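Local coordinates for 3-dehydroshikimate dehydratase (Bacillus anthracis, PDB 3DX5), which catalyses the manganese-dependent dehydration of 3-dehydroshikimate to 3,4-dihydroxybenzoate, the catechol building block of the siderophore petrobactin, at residues Y3-I8 with Q22-N27; N55-K58 with E63-M66; A250-F255 with A265-L270. All blocks are in the same frame, centred on the assembly; numbering follows the deposited sequence. Where two conformers were deposited one is given.

Contact 1. Residues Y3-I8 with Q22-N27; sequences YSLCTI and QFAYEN. With DHB (3,4-dihydroxybenzoic acid), chain D.
Phe23 and Ala24, near the C-terminal end of helix 17-26, both receive one methyl group of Leu5 from strand 2-6. Phe23 is met at the edge of its ring, near the ring plane. Leu5 CD1 lies 3.5 Å from Phe23 CD2, and Phe23 CE2 is its next neighbour. Phe23 CG stands anti to the backbone N (chi1 177°), which carries the ring off the helix toward the strand. Ala24 follows with its CB pointing at the strand. The same Leu5 CD1 sits 4.0 Å from Ala24 CB, so the methyl touches both neighbours. With chi1 at 172°, Leu5 sends CD1 toward the helix. Asn27, just past the helix, folds back: its ND2 gives a hydrogen bond of 3.0 Å to Phe23 O. The backbone N of Asn27 reaches Phe23 O from the opposite face of the carbonyl plane, so two donors grip this oxygen. Asn27 ND2 also lies 3.2 Å above one face of the Phe23 ring, toward its rim. At the far end of segment 3-8, Ile8 borders the ligand pocket, with Ile8 CD1 3.5 Å from DHB O1. The contact between strand and helix is buried and made by carbon atoms alone, so it is held by apolar packing within the beta-alpha-beta unit 2-6, 17-26, 31-35.

Contact 2. Residues N55-K58 with E63-M66; sequences NCLK and EITM
Leu57, in segment 55-58, which lies on helix 47-56, makes the contact by reaching one methyl toward the start of strand 64-68. Its CB points toward segment 63-66. CG lies anti to the carbonyl carbon (chi1 -83°), and this turns the branched end toward segment 63-66. Leu57 CD1 does the touching. It comes 4.0 Å from Glu63 CA, so it rests against the main chain there. The same methyl is 4.2 Å from Ile64 CG1. The two side chains meet at a slant. With chi1 at -57°, the CG1-CD1 arm of Ile64 is the branch beside Leu57 CD1; CG2 points elsewhere. The CB of Glu63 points away from segment 55-58, which leaves its CA to Leu57. Lys58 comes next and is exposed. Its NZ stays 6.7 Å from Glu63 OE2. The charges are opposite, but at that separation they make no salt bridge, and any attraction is probably modest. The contact thus rests on light apolar packing around one leucine methyl. Leu57 and Ile64 are buried, and Glu63 lies at the exposed border. Leu57 also packs on Leu62 in the short connection between the segments. Around the contact, Ile64 lies against Ile32 and Leu34 of strand 31-35 and against Thr98, ahead of strand 100-103. The backbone of Glu63 and Thr65 bonds to Ile32. The contact therefore joins the region of helix 47-56 to the next strand of the TIM barrel, strand 64-68, which runs parallel to its neighbour, strand 31-35.

Contact 3. Residues A250-F255 with A265-L270; sequences ASLEWF and AEMKVL. With MN (manganese (II) ion), chain B; DHB (3,4-dihydroxybenzoic acid), chain D.
The ring of Phe255 meets the bound product obliquely, with Phe255 CE2 3.5 Å from DHB C4. One face of the ring has Glu253 O 4.2 Å above it, toward the rim. The carboxylate of Glu253 grips manganese with both oxygens, OE1 and OE2 each 2.4 Å from the metal. CG of Glu253 is anti to the backbone N (chi1 -163°) and the chain is extended beyond it, which brings the carboxylate to the metal. DHB O3 also binds manganese, at 2.1 Å. Glu142, Asp172 and His198 complete the protein ligands, and Lys200 NZ is hydrogen-bonded to Glu253 OE1. Leu252, the last strand residue, points its branched end toward helix 259-272, and Glu253 sits at the centre of an inverse gamma turn just after it. Leu252 CD1 lies 3.8 Å from Glu266 CB and 4.0 Å from SE of Met267, which is selenomethionine here. Leu252 CD2 meets Leu270 CD1 tip to tip, 3.8 Å apart. Glu266 meets Leu252 through CB; in the conformer given, its OE2 is hydrogen-bonded to Leu229 N. The axes of strand 250-252 and helix 265-270 come within 11.2 Å, with 137° between their N-to-C directions. Neighbouring residues thus serve two sides: Leu252 the helix layer, Glu253 the metal centre. This is typical of a xylose isomerase-like TIM barrel, with the site at the C-terminal ends of its strands.

Overall arrangement
The three contacts follow one another along the chain without interleaving, and each has one segment on the same barrel sheet. Contacts 1 and 3 are close, with centres about 9 Å apart. Their strands, 2-6 and 249-252, are parallel neighbours, so the first and last strands of the chain close the barrel. Ser4 OG and Ser251 OG, 2.7 Å apart, form a probable hydrogen bond between them. Contact 2 lies about 11 Å from contact 1, centre to centre, and touches it through Ser4 and Thr65. It is about 19 Å from contact 3 and does not touch it. Contacts 1 and 3 both reach the bound product, whereas contact 2 is buried packing without a pocket residue.

Contact 1. Residues Y3-I8 with Q22-N27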
ATOM      1  N   TYR A   3      -3.618   8.140  23.513  1.00 14.34           N
ATOM      2  CA  TYR A   3      -3.462   8.245  22.067  1.00 14.13           C
ATOM      3  C   TYR A   3      -2.652   7.077  21.561  1.00 13.34           C
ATOM      4  O   TYR A   3      -1.683   6.622  22.221  1.00 12.67           O
ATOM      5  CB  TYR A   3      -2.776   9.566  21.673  1.00 13.96           C
ATOM      6  CG  TYR A   3      -3.676  10.713  21.969  1.00 15.15           C
ATOM      7  CD1 TYR A   3      -4.784  10.957  21.142  1.00 14.71           C
ATOM      8  CD2 TYR A   3      -3.476  11.524  23.091  1.00 15.93           C
ATOM      9  CE1 TYR A   3      -5.690  11.995  21.434  1.00 14.53           C
ATOM     10  CE2 TYR A   3      -4.376  12.596  23.399  1.00 15.90           C
ATOM     11  CZ  TYR A   3      -5.490  12.796  22.556  1.00 16.13           C
ATOM     12  OH  TYR A   3      -6.415  13.799  22.803  1.00 17.91           O
ATOM     13  N   SER A   4      -3.028   6.620  20.379  1.00 12.45           N
ATOM     14  CA  SER A   4      -2.257   5.610  19.709  1.00 13.39           C
ATOM     15  C   SER A   4      -1.837   6.046  18.306  1.00 13.70           C
ATOM     16  O   SER A   4      -2.460   6.886  17.663  1.00 13.24           O
ATOM     17  CB  SER A   4      -3.001   4.257  19.678  1.00 12.76           C
ATOM     18  OG  SER A   4      -4.360   4.428  19.308  1.00 14.20           O
ATOM     19  N   LEU A   5      -0.776   5.420  17.840  1.00 13.29           N
ATOM     20  CA  LEU A   5      -0.247   5.621  16.522  1.00 14.33           C
ATOM     21  C   LEU A   5      -0.707   4.408  15.666  1.00 13.63           C
ATOM     22  O   LEU A   5      -0.699   3.293  16.166  1.00 13.95           O
ATOM     23  CB  LEU A   5       1.275   5.614  16.728  1.00 15.17           C
ATOM     24  CG  LEU A   5       2.213   5.625  15.570  1.00 18.65           C
ATOM     25  CD1 LEU A   5       3.543   6.127  16.038  1.00 18.83           C
ATOM     26  CD2 LEU A   5       2.333   4.189  15.050  1.00 20.81           C
ATOM     27  N   CYS A   6      -1.074   4.595  14.402  1.00 12.41           N
ATOM     28  CA  CYS A   6      -1.391   3.464  13.514  1.00 13.11           C
ATOM     29  C   CYS A   6      -0.223   3.185  12.608  1.00 11.87           C
ATOM     30  O   CYS A   6       0.227   4.092  11.908  1.00 11.72           O
ATOM     31  CB  CYS A   6      -2.485   3.808  12.523  1.00 14.74           C
ATOM     32  SG  CYS A   6      -3.829   4.576  13.217  1.00 21.12           S
ATOM     33  N   THR A   7       0.216   1.940  12.552  1.00  9.89           N
ATOM     34  CA  THR A   7       1.285   1.575  11.596  1.00  9.76           C
ATOM     35  C   THR A   7       0.862   1.722  10.118  1.00  9.81           C
ATOM     36  O   THR A   7       1.718   1.892   9.272  1.00  8.95           O
ATOM     37  CB  THR A   7       1.863   0.175  11.879  1.00  9.01           C
ATOM     38  OG1 THR A   7       0.916  -0.827  11.500  1.00  9.47           O
ATOM     39  CG2 THR A   7       2.207   0.035  13.389  1.00  8.10           C
ATOM     40  N   ILE A   8      -0.452   1.715   9.826  1.00  8.91           N
ATOM     41  CA  ILE A   8      -0.909   2.034   8.467  1.00  9.73           C
ATOM     42  C   ILE A   8      -0.425   3.433   7.973  1.00 10.17           C
ATOM     43  O   ILE A   8      -0.262   3.634   6.785  1.00  9.18           O
ATOM     44  CB  ILE A   8      -2.457   1.907   8.324  1.00 10.58           C
ATOM     45  CG1 ILE A   8      -2.875   1.781   6.839  1.00  9.58           C
ATOM     46  CG2 ILE A   8      -3.214   3.028   9.105  1.00  8.16           C
ATOM     47  CD1 ILE A   8      -4.428   1.376   6.637  1.00 11.31           C
ATOM     48  N   GLN A  22       9.987   3.078  18.930  1.00  9.66           N
ATOM     49  CA  GLN A  22      10.810   4.158  19.513  1.00 10.77           C
ATOM     50  C   GLN A  22      10.152   5.530  19.240  1.00 10.60           C
ATOM     51  O   GLN A  22      10.077   6.372  20.132  1.00 10.47           O
ATOM     52  CB  GLN A  22      12.252   4.127  18.951  1.00 10.88           C
ATOM     53  CG  GLN A  22      13.184   5.242  19.495  1.00 15.74           C
ATOM     54  CD  GLN A  22      13.237   5.265  21.031  1.00 21.08           C
ATOM     55  OE1 GLN A  22      13.336   4.221  21.682  1.00 22.57           O
ATOM     56  NE2 GLN A  22      13.185   6.461  21.607  1.00 24.08           N
ATOM     57  N   PHE A  23       9.697   5.753  18.009  1.00  9.55           N
ATOM     58  CA  PHE A  23       8.975   6.985  17.695  1.00 10.21           C
ATOM     59  C   PHE A  23       7.711   7.150  18.570  1.00 10.34           C
ATOM     60  O   PHE A  23       7.429   8.235  19.076  1.00 10.60           O
ATOM     61  CB  PHE A  23       8.603   7.028  16.221  1.00  8.79           C
ATOM     62  CG  PHE A  23       7.806   8.229  15.844  1.00 11.50           C
ATOM     63  CD1 PHE A  23       8.441   9.440  15.542  1.00 12.01           C
ATOM     64  CD2 PHE A  23       6.411   8.170  15.801  1.00 11.89           C
ATOM     65  CE1 PHE A  23       7.678  10.589  15.196  1.00 13.55           C
ATOM     66  CE2 PHE A  23       5.650   9.297  15.475  1.00 11.16           C
ATOM     67  CZ  PHE A  23       6.289  10.505  15.158  1.00 11.20           C
ATOM     68  N   ALA A  24       6.943   6.072  18.734  1.00 10.66           N
ATOM     69  CA  ALA A  24       5.746   6.149  19.565  1.00 11.69           C
ATOM     70  C   ALA A  24       6.112   6.558  20.984  1.00 12.35           C
ATOM     71  O   ALA A  24       5.445   7.393  21.591  1.00 12.45           O
ATOM     72  CB  ALA A  24       4.960   4.817  19.566  1.00 10.60           C
ATOM     73  N   TYR A  25       7.181   5.962  21.498  1.00 12.62           N
ATOM     74  CA  TYR A  25       7.574   6.145  22.878  1.00 13.92           C
ATOM     75  C   TYR A  25       8.046   7.589  23.117  1.00 13.94           C
ATOM     76  O   TYR A  25       7.613   8.261  24.040  1.00 13.23           O
ATOM     77  CB  TYR A  25       8.680   5.136  23.206  1.00 13.65           C
ATOM     78  CG  TYR A  25       9.384   5.304  24.530  1.00 16.27           C
ATOM     79  CD1 TYR A  25       8.666   5.456  25.721  1.00 17.55           C
ATOM     80  CD2 TYR A  25      10.786   5.286  24.588  1.00 19.21           C
ATOM     81  CE1 TYR A  25       9.340   5.605  26.960  1.00 20.39           C
ATOM     82  CE2 TYR A  25      11.461   5.423  25.808  1.00 21.10           C
ATOM     83  CZ  TYR A  25      10.723   5.590  26.979  1.00 21.92           C
ATOM     84  OH  TYR A  25      11.384   5.722  28.173  1.00 26.96           O
ATOM     85  N   GLU A  26       8.897   8.086  22.244  1.00 14.50           N
ATOM     86  CA  GLU A  26       9.463   9.401  22.498  1.00 15.11           C
ATOM     87  C   GLU A  26       8.440  10.531  22.304  1.00 14.90           C
ATOM     88  O   GLU A  26       8.653  11.629  22.799  1.00 14.58           O
ATOM     89  CB  GLU A  26      10.756   9.600  21.693  1.00 15.79           C
ATOM     90  CG  GLU A  26      10.561   9.714  20.226  1.00 18.77           C
ATOM     91  CD  GLU A  26      11.880   9.495  19.423  1.00 23.47           C
ATOM     92  OE1 GLU A  26      11.856   9.783  18.199  1.00 23.84           O
ATOM     93  OE2 GLU A  26      12.903   9.025  19.996  1.00 22.56           O
ATOM     94  N   ASN A  27       7.334  10.247  21.601  1.00 13.68           N
ATOM     95  CA  ASN A  27       6.290  11.243  21.402  1.00 13.94           C
ATOM     96  C   ASN A  27       5.083  11.123  22.344  1.00 14.37           C
ATOM     97  O   ASN A  27       4.106  11.827  22.147  1.00 15.58           O
ATOM     98  CB  ASN A  27       5.855  11.286  19.919  1.00 13.06           C
ATOM     99  CG  ASN A  27       6.914  11.946  19.044  1.00 14.12           C
ATOM    100  OD1 ASN A  27       7.029  13.169  19.012  1.00 15.36           O
ATOM    101  ND2 ASN A  27       7.735  11.139  18.393  1.00 10.92           N
TER
HETATM  102  C1  DHB D 289      -8.869   2.637   6.096  1.00 18.25           C
HETATM  103  C2  DHB D 289      -9.430   3.313   7.176  1.00 18.29           C
HETATM  104  C3  DHB D 289     -10.065   4.545   6.987  1.00 18.33           C
HETATM  105  O3  DHB D 289     -10.643   5.268   7.998  1.00 15.67           O
HETATM  106  C4  DHB D 289     -10.150   5.085   5.628  1.00 20.66           C
HETATM  107  O4  DHB D 289     -10.779   6.273   5.485  1.00 20.45           O
HETATM  108  C5  DHB D 289      -9.613   4.385   4.552  1.00 19.34           C
HETATM  109  C6  DHB D 289      -8.969   3.160   4.804  1.00 20.09           C
HETATM  110  C   DHB D 289      -8.168   1.311   6.342  1.00 18.97           C
HETATM  111  O1  DHB D 289      -7.680   0.622   5.440  1.00 18.58           O
HETATM  112  O2  DHB D 289      -8.041   0.863   7.589  1.00 18.36           O

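Contact 2. Residues N55-K58 with E63-M66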
ATOM      1  N   ASN A  55       8.627  -7.523  24.658  1.00 19.61           N
ATOM      2  CA  ASN A  55       9.014  -7.664  26.069  1.00 21.94           C
ATOM      3  C   ASN A  55       9.392  -6.364  26.802  1.00 22.43           C
ATOM      4  O   ASN A  55       9.413  -6.362  28.024  1.00 22.04           O
ATOM      5  CB  ASN A  55      10.095  -8.730  26.236  1.00 22.73           C
ATOM      6  CG  ASN A  55       9.602 -10.127  25.821  1.00 26.92           C
ATOM      7  OD1 ASN A  55       8.383 -10.376  25.683  1.00 28.80           O
ATOM      8  ND2 ASN A  55      10.551 -11.043  25.617  1.00 29.77           N
ATOM      9  N   CYS A  56       9.666  -5.270  26.083  1.00 22.48           N
ATOM     10  CA  CYS A  56       9.866  -3.964  26.740  1.00 23.52           C
ATOM     11  C   CYS A  56       8.759  -2.986  26.548  1.00 22.34           C
ATOM     12  O   CYS A  56       8.935  -1.844  26.993  1.00 22.07           O
ATOM     13  CB  CYS A  56      11.032  -3.177  26.186  1.00 24.15           C
ATOM     14  SG  CYS A  56      12.337  -4.080  25.664  1.00 33.36           S
ATOM     15  N   LEU A  57       7.680  -3.354  25.847  1.00 20.67           N
ATOM     16  CA  LEU A  57       6.637  -2.362  25.577  1.00 21.18           C
ATOM     17  C   LEU A  57       6.121  -1.759  26.840  1.00 21.55           C
ATOM     18  O   LEU A  57       5.935  -0.555  26.908  1.00 21.35           O
ATOM     19  CB  LEU A  57       5.446  -2.931  24.840  1.00 20.42           C
ATOM     20  CG  LEU A  57       5.584  -3.019  23.354  1.00 20.58           C
ATOM     21  CD1 LEU A  57       4.181  -3.319  22.817  1.00 16.88           C
ATOM     22  CD2 LEU A  57       6.178  -1.732  22.765  1.00 18.26           C
ATOM     23  N   LYS A  58       5.868  -2.614  27.824  1.00 22.40           N
ATOM     24  CA  LYS A  58       5.254  -2.196  29.066  1.00 24.75           C
ATOM     25  C   LYS A  58       6.124  -1.145  29.766  1.00 24.71           C
ATOM     26  O   LYS A  58       5.594  -0.162  30.287  1.00 25.16           O
ATOM     27  CB  LYS A  58       5.006  -3.412  29.961  1.00 25.43           C
ATOM     28  CG  LYS A  58       4.188  -3.138  31.194  1.00 30.55           C
ATOM     29  CD  LYS A  58       2.678  -3.276  30.961  1.00 34.57           C
ATOM     30  CE  LYS A  58       1.970  -3.145  32.330  1.00 37.70           C
ATOM     31  NZ  LYS A  58       0.502  -3.349  32.240  1.00 39.99           N
ATOM     32  N   GLU A  63       1.477  -0.381  24.434  1.00 12.03           N
ATOM     33  CA  GLU A  63       0.827  -1.648  24.262  1.00 12.42           C
ATOM     34  C   GLU A  63       0.306  -1.665  22.819  1.00 11.44           C
ATOM     35  O   GLU A  63       0.269  -0.632  22.150  1.00 12.09           O
ATOM     36  CB  GLU A  63      -0.341  -1.803  25.254  1.00 12.40           C
ATOM     37  CG  GLU A  63      -1.515  -0.839  24.983  1.00 13.71           C
ATOM     38  CD  GLU A  63      -2.528  -0.835  26.140  1.00 18.63           C
ATOM     39  OE1 GLU A  63      -3.519  -1.619  26.078  1.00 16.90           O
ATOM     40  OE2 GLU A  63      -2.317  -0.052  27.113  1.00 18.58           O
ATOM     41  N   ILE A  64      -0.079  -2.830  22.338  1.00 11.03           N
ATOM     42  CA  ILE A  64      -0.749  -2.924  21.042  1.00 10.74           C
ATOM     43  C   ILE A  64      -2.245  -2.772  21.330  1.00 11.32           C
ATOM     44  O   ILE A  64      -2.811  -3.551  22.102  1.00 12.36           O
ATOM     45  CB  ILE A  64      -0.407  -4.261  20.331  1.00 10.86           C
ATOM     46  CG1 ILE A  64       1.126  -4.404  20.173  1.00  9.08           C
ATOM     47  CG2 ILE A  64      -1.205  -4.414  18.998  1.00  8.89           C
ATOM     48  CD1 ILE A  64       1.799  -3.259  19.350  1.00 11.90           C
ATOM     49  N   THR A  65      -2.880  -1.758  20.760  1.00 11.52           N
ATOM     50  CA  THR A  65      -4.277  -1.441  21.126  1.00 12.90           C
ATOM     51  C   THR A  65      -5.300  -2.330  20.404  1.00 12.84           C
ATOM     52  O   THR A  65      -6.428  -2.550  20.901  1.00 12.87           O
ATOM     53  CB  THR A  65      -4.648   0.078  20.874  1.00 13.48           C
ATOM     54  OG1 THR A  65      -4.787   0.331  19.461  1.00 14.76           O
ATOM     55  CG2 THR A  65      -3.579   1.007  21.401  1.00 14.93           C
HETATM   56  N   MSE A  66      -4.905  -2.829  19.235  1.00 12.30           N
HETATM   57  CA  MSE A  66      -5.825  -3.455  18.299  1.00 11.91           C
HETATM   58  C   MSE A  66      -5.019  -3.888  17.092  1.00 11.81           C
HETATM   59  O   MSE A  66      -4.009  -3.254  16.751  1.00 10.82           O
HETATM   60  CB  MSE A  66      -6.889  -2.431  17.864  1.00 11.74           C
HETATM   61  CG  MSE A  66      -7.951  -2.954  16.859  1.00 12.98           C
HETATM   62 SE   MSE A  66      -9.558  -1.781  16.878  0.75 12.39          SE
HETATM   63  CE  MSE A  66      -8.779  -0.168  16.089  1.00  8.84           C
TER

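Contact 3. Residues A250-F255 with A265-L270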
ATOM      1  N   ALA A 250      -7.573   6.537  21.303  1.00 10.52           N
ATOM      2  CA  ALA A 250      -7.893   7.229  20.062  1.00 10.53           C
ATOM      3  C   ALA A 250      -6.662   7.190  19.208  1.00 10.77           C
ATOM      4  O   ALA A 250      -5.619   7.715  19.606  1.00 10.88           O
ATOM      5  CB  ALA A 250      -8.317   8.715  20.346  1.00  9.31           C
ATOM      6  N   SER A 251      -6.762   6.587  18.019  1.00 10.88           N
ATOM      7  CA  SER A 251      -5.635   6.597  17.090  1.00 11.09           C
ATOM      8  C   SER A 251      -5.618   7.872  16.242  1.00 11.92           C
ATOM      9  O   SER A 251      -6.673   8.287  15.750  1.00 12.33           O
ATOM     10  CB  SER A 251      -5.750   5.406  16.133  1.00 11.39           C
ATOM     11  OG  SER A 251      -5.185   4.259  16.731  1.00 13.68           O
ATOM     12  N   LEU A 252      -4.428   8.441  16.015  1.00 11.05           N
ATOM     13  CA  LEU A 252      -4.261   9.544  15.098  1.00 12.12           C
ATOM     14  C   LEU A 252      -4.085   8.929  13.710  1.00 12.18           C
ATOM     15  O   LEU A 252      -2.959   8.590  13.310  1.00 12.92           O
ATOM     16  CB  LEU A 252      -3.045  10.440  15.484  1.00 11.01           C
ATOM     17  CG  LEU A 252      -3.089  10.983  16.921  1.00 14.17           C
ATOM     18  CD1 LEU A 252      -1.923  11.938  17.177  1.00 11.29           C
ATOM     19  CD2 LEU A 252      -4.467  11.670  17.232  1.00 14.01           C
ATOM     20  N   GLU A 253      -5.199   8.746  13.003  1.00 11.93           N
ATOM     21  CA  GLU A 253      -5.189   8.011  11.750  1.00 12.34           C
ATOM     22  C   GLU A 253      -4.756   8.906  10.607  1.00 12.71           C
ATOM     23  O   GLU A 253      -5.601   9.366   9.808  1.00 13.36           O
ATOM     24  CB  GLU A 253      -6.588   7.472  11.455  1.00 12.22           C
ATOM     25  CG  GLU A 253      -6.595   6.359  10.398  1.00 14.03           C
ATOM     26  CD  GLU A 253      -8.004   5.842  10.120  1.00 13.87           C
ATOM     27  OE1 GLU A 253      -8.956   6.645  10.240  1.00 15.73           O
ATOM     28  OE2 GLU A 253      -8.152   4.633   9.792  1.00 14.99           O
ATOM     29  N   TRP A 254      -3.453   9.118  10.483  1.00 11.39           N
ATOM     30  CA  TRP A 254      -2.926   9.981   9.431  1.00 11.35           C
ATOM     31  C   TRP A 254      -2.593   9.201   8.171  1.00 11.09           C
ATOM     32  O   TRP A 254      -1.808   8.242   8.210  1.00 13.02           O
ATOM     33  CB  TRP A 254      -1.658  10.702   9.940  1.00 11.17           C
ATOM     34  CG  TRP A 254      -1.057  11.663   8.951  1.00 10.76           C
ATOM     35  CD1 TRP A 254       0.157  11.559   8.348  1.00  9.25           C
ATOM     36  CD2 TRP A 254      -1.639  12.891   8.489  1.00 10.98           C
ATOM     37  NE1 TRP A 254       0.377  12.640   7.534  1.00 10.11           N
ATOM     38  CE2 TRP A 254      -0.704  13.486   7.607  1.00 10.52           C
ATOM     39  CE3 TRP A 254      -2.852  13.549   8.746  1.00 12.03           C
ATOM     40  CZ2 TRP A 254      -0.949  14.703   6.943  1.00 10.82           C
ATOM     41  CZ3 TRP A 254      -3.103  14.787   8.096  1.00 13.11           C
ATOM     42  CH2 TRP A 254      -2.137  15.353   7.209  1.00 12.95           C
ATOM     43  N   PHE A 255      -3.173   9.605   7.048  1.00 10.41           N
ATOM     44  CA  PHE A 255      -2.926   8.940   5.778  1.00 10.27           C
ATOM     45  C   PHE A 255      -2.073   9.823   4.836  1.00 10.48           C
ATOM     46  O   PHE A 255      -1.812   9.434   3.712  1.00  9.63           O
ATOM     47  CB  PHE A 255      -4.260   8.630   5.103  1.00 10.68           C
ATOM     48  CG  PHE A 255      -5.037   7.531   5.767  1.00 11.38           C
ATOM     49  CD1 PHE A 255      -4.406   6.332   6.116  1.00 10.82           C
ATOM     50  CD2 PHE A 255      -6.399   7.674   6.006  1.00 12.14           C
ATOM     51  CE1 PHE A 255      -5.097   5.294   6.664  1.00 12.47           C
ATOM     52  CE2 PHE A 255      -7.127   6.625   6.574  1.00 11.85           C
ATOM     53  CZ  PHE A 255      -6.469   5.434   6.923  1.00 10.90           C
ATOM     54  N   ALA A 265       4.054  16.752  15.741  1.00 10.84           N
ATOM     55  CA  ALA A 265       3.410  18.036  15.985  1.00 11.03           C
ATOM     56  C   ALA A 265       2.039  17.885  16.666  1.00 11.22           C
ATOM     57  O   ALA A 265       1.702  18.681  17.587  1.00 10.99           O
ATOM     58  CB  ALA A 265       3.317  18.892  14.693  1.00  9.51           C
ATOM     59  N   GLU A 266       1.258  16.893  16.222  0.50 10.90           N
ATOM     60  CA  GLU A 266      -0.066  16.618  16.795  0.50 11.37           C
ATOM     61  C   GLU A 266      -0.006  16.365  18.298  0.50 10.64           C
ATOM     62  O   GLU A 266      -0.785  16.935  19.070  0.50 10.61           O
ATOM     63  CB  GLU A 266      -0.758  15.439  16.087  0.50 11.67           C
ATOM     64  CG  GLU A 266      -1.111  15.703  14.639  0.50 12.82           C
ATOM     65  CD  GLU A 266      -2.216  16.726  14.478  0.50 15.93           C
ATOM     66  OE1 GLU A 266      -2.038  17.893  14.902  0.50 16.99           O
ATOM     67  OE2 GLU A 266      -3.270  16.364  13.913  0.50 17.04           O
HETATM   68  N   MSE A 267       0.952  15.554  18.720  1.00 10.87           N
HETATM   69  CA  MSE A 267       1.028  15.162  20.129  1.00 10.75           C
HETATM   70  C   MSE A 267       1.390  16.342  21.018  1.00 11.82           C
HETATM   71  O   MSE A 267       0.941  16.406  22.163  1.00 12.83           O
HETATM   72  CB  MSE A 267       1.940  13.961  20.339  1.00 10.78           C
HETATM   73  CG  MSE A 267       1.332  12.651  19.840  1.00 11.92           C
HETATM   74 SE   MSE A 267      -0.249  12.100  20.822  0.80 11.29          SE
HETATM   75  CE  MSE A 267       0.485  11.813  22.591  1.00 14.69           C
ATOM     76  N   LYS A 268       2.197  17.276  20.505  1.00 10.64           N
ATOM     77  CA  LYS A 268       2.529  18.460  21.289  1.00 10.70           C
ATOM     78  C   LYS A 268       1.279  19.294  21.495  1.00 10.88           C
ATOM     79  O   LYS A 268       1.052  19.833  22.609  1.00 11.10           O
ATOM     80  CB  LYS A 268       3.599  19.317  20.580  1.00 10.87           C
ATOM     81  CG  LYS A 268       4.935  18.587  20.260  1.00 10.93           C
ATOM     82  CD  LYS A 268       5.974  19.565  19.709  1.00 10.01           C
ATOM     83  CE  LYS A 268       7.267  18.852  19.286  1.00 10.27           C
ATOM     84  NZ  LYS A 268       8.241  19.863  18.736  1.00  9.30           N
ATOM     85  N   VAL A 269       0.476  19.468  20.439  1.00 10.15           N
ATOM     86  CA  VAL A 269      -0.745  20.269  20.619  1.00 11.93           C
ATOM     87  C   VAL A 269      -1.772  19.531  21.487  1.00 11.89           C
ATOM     88  O   VAL A 269      -2.354  20.143  22.372  1.00 12.18           O
ATOM     89  CB  VAL A 269      -1.326  20.908  19.308  1.00 12.09           C
ATOM     90  CG1 VAL A 269      -1.452  19.924  18.243  1.00 14.51           C
ATOM     91  CG2 VAL A 269      -2.699  21.567  19.570  1.00 14.91           C
ATOM     92  N   LEU A 270      -1.958  18.224  21.264  1.00 13.21           N
ATOM     93  CA  LEU A 270      -2.953  17.458  22.047  1.00 14.08           C
ATOM     94  C   LEU A 270      -2.706  17.510  23.552  1.00 15.18           C
ATOM     95  O   LEU A 270      -3.650  17.680  24.305  1.00 15.15           O
ATOM     96  CB  LEU A 270      -3.058  16.002  21.583  1.00 13.42           C
ATOM     97  CG  LEU A 270      -3.751  15.848  20.215  1.00 12.87           C
ATOM     98  CD1 LEU A 270      -3.467  14.477  19.667  1.00 13.33           C
ATOM     99  CD2 LEU A 270      -5.257  16.077  20.349  1.00 11.48           C
TER
HETATM  100 MN    MN B 287     -10.497   4.875  10.092  1.00 13.95          MN
HETATM  101  C1  DHB D 289      -8.869   2.637   6.096  1.00 18.25           C
HETATM  102  C2  DHB D 289      -9.430   3.313   7.176  1.00 18.29           C
HETATM  103  C3  DHB D 289     -10.065   4.545   6.987  1.00 18.33           C
HETATM  104  O3  DHB D 289     -10.643   5.268   7.998  1.00 15.67           O
HETATM  105  C4  DHB D 289     -10.150   5.085   5.628  1.00 20.66           C
HETATM  106  O4  DHB D 289     -10.779   6.273   5.485  1.00 20.45           O
HETATM  107  C5  DHB D 289      -9.613   4.385   4.552  1.00 19.34           C
HETATM  108  C6  DHB D 289      -8.969   3.160   4.804  1.00 20.09           C
HETATM  109  C   DHB D 289      -8.168   1.311   6.342  1.00 18.97           C
HETATM  110  O1  DHB D 289      -7.680   0.622   5.440  1.00 18.58           O
HETATM  111  O2  DHB D 289      -8.041   0.863   7.589  1.00 18.36           O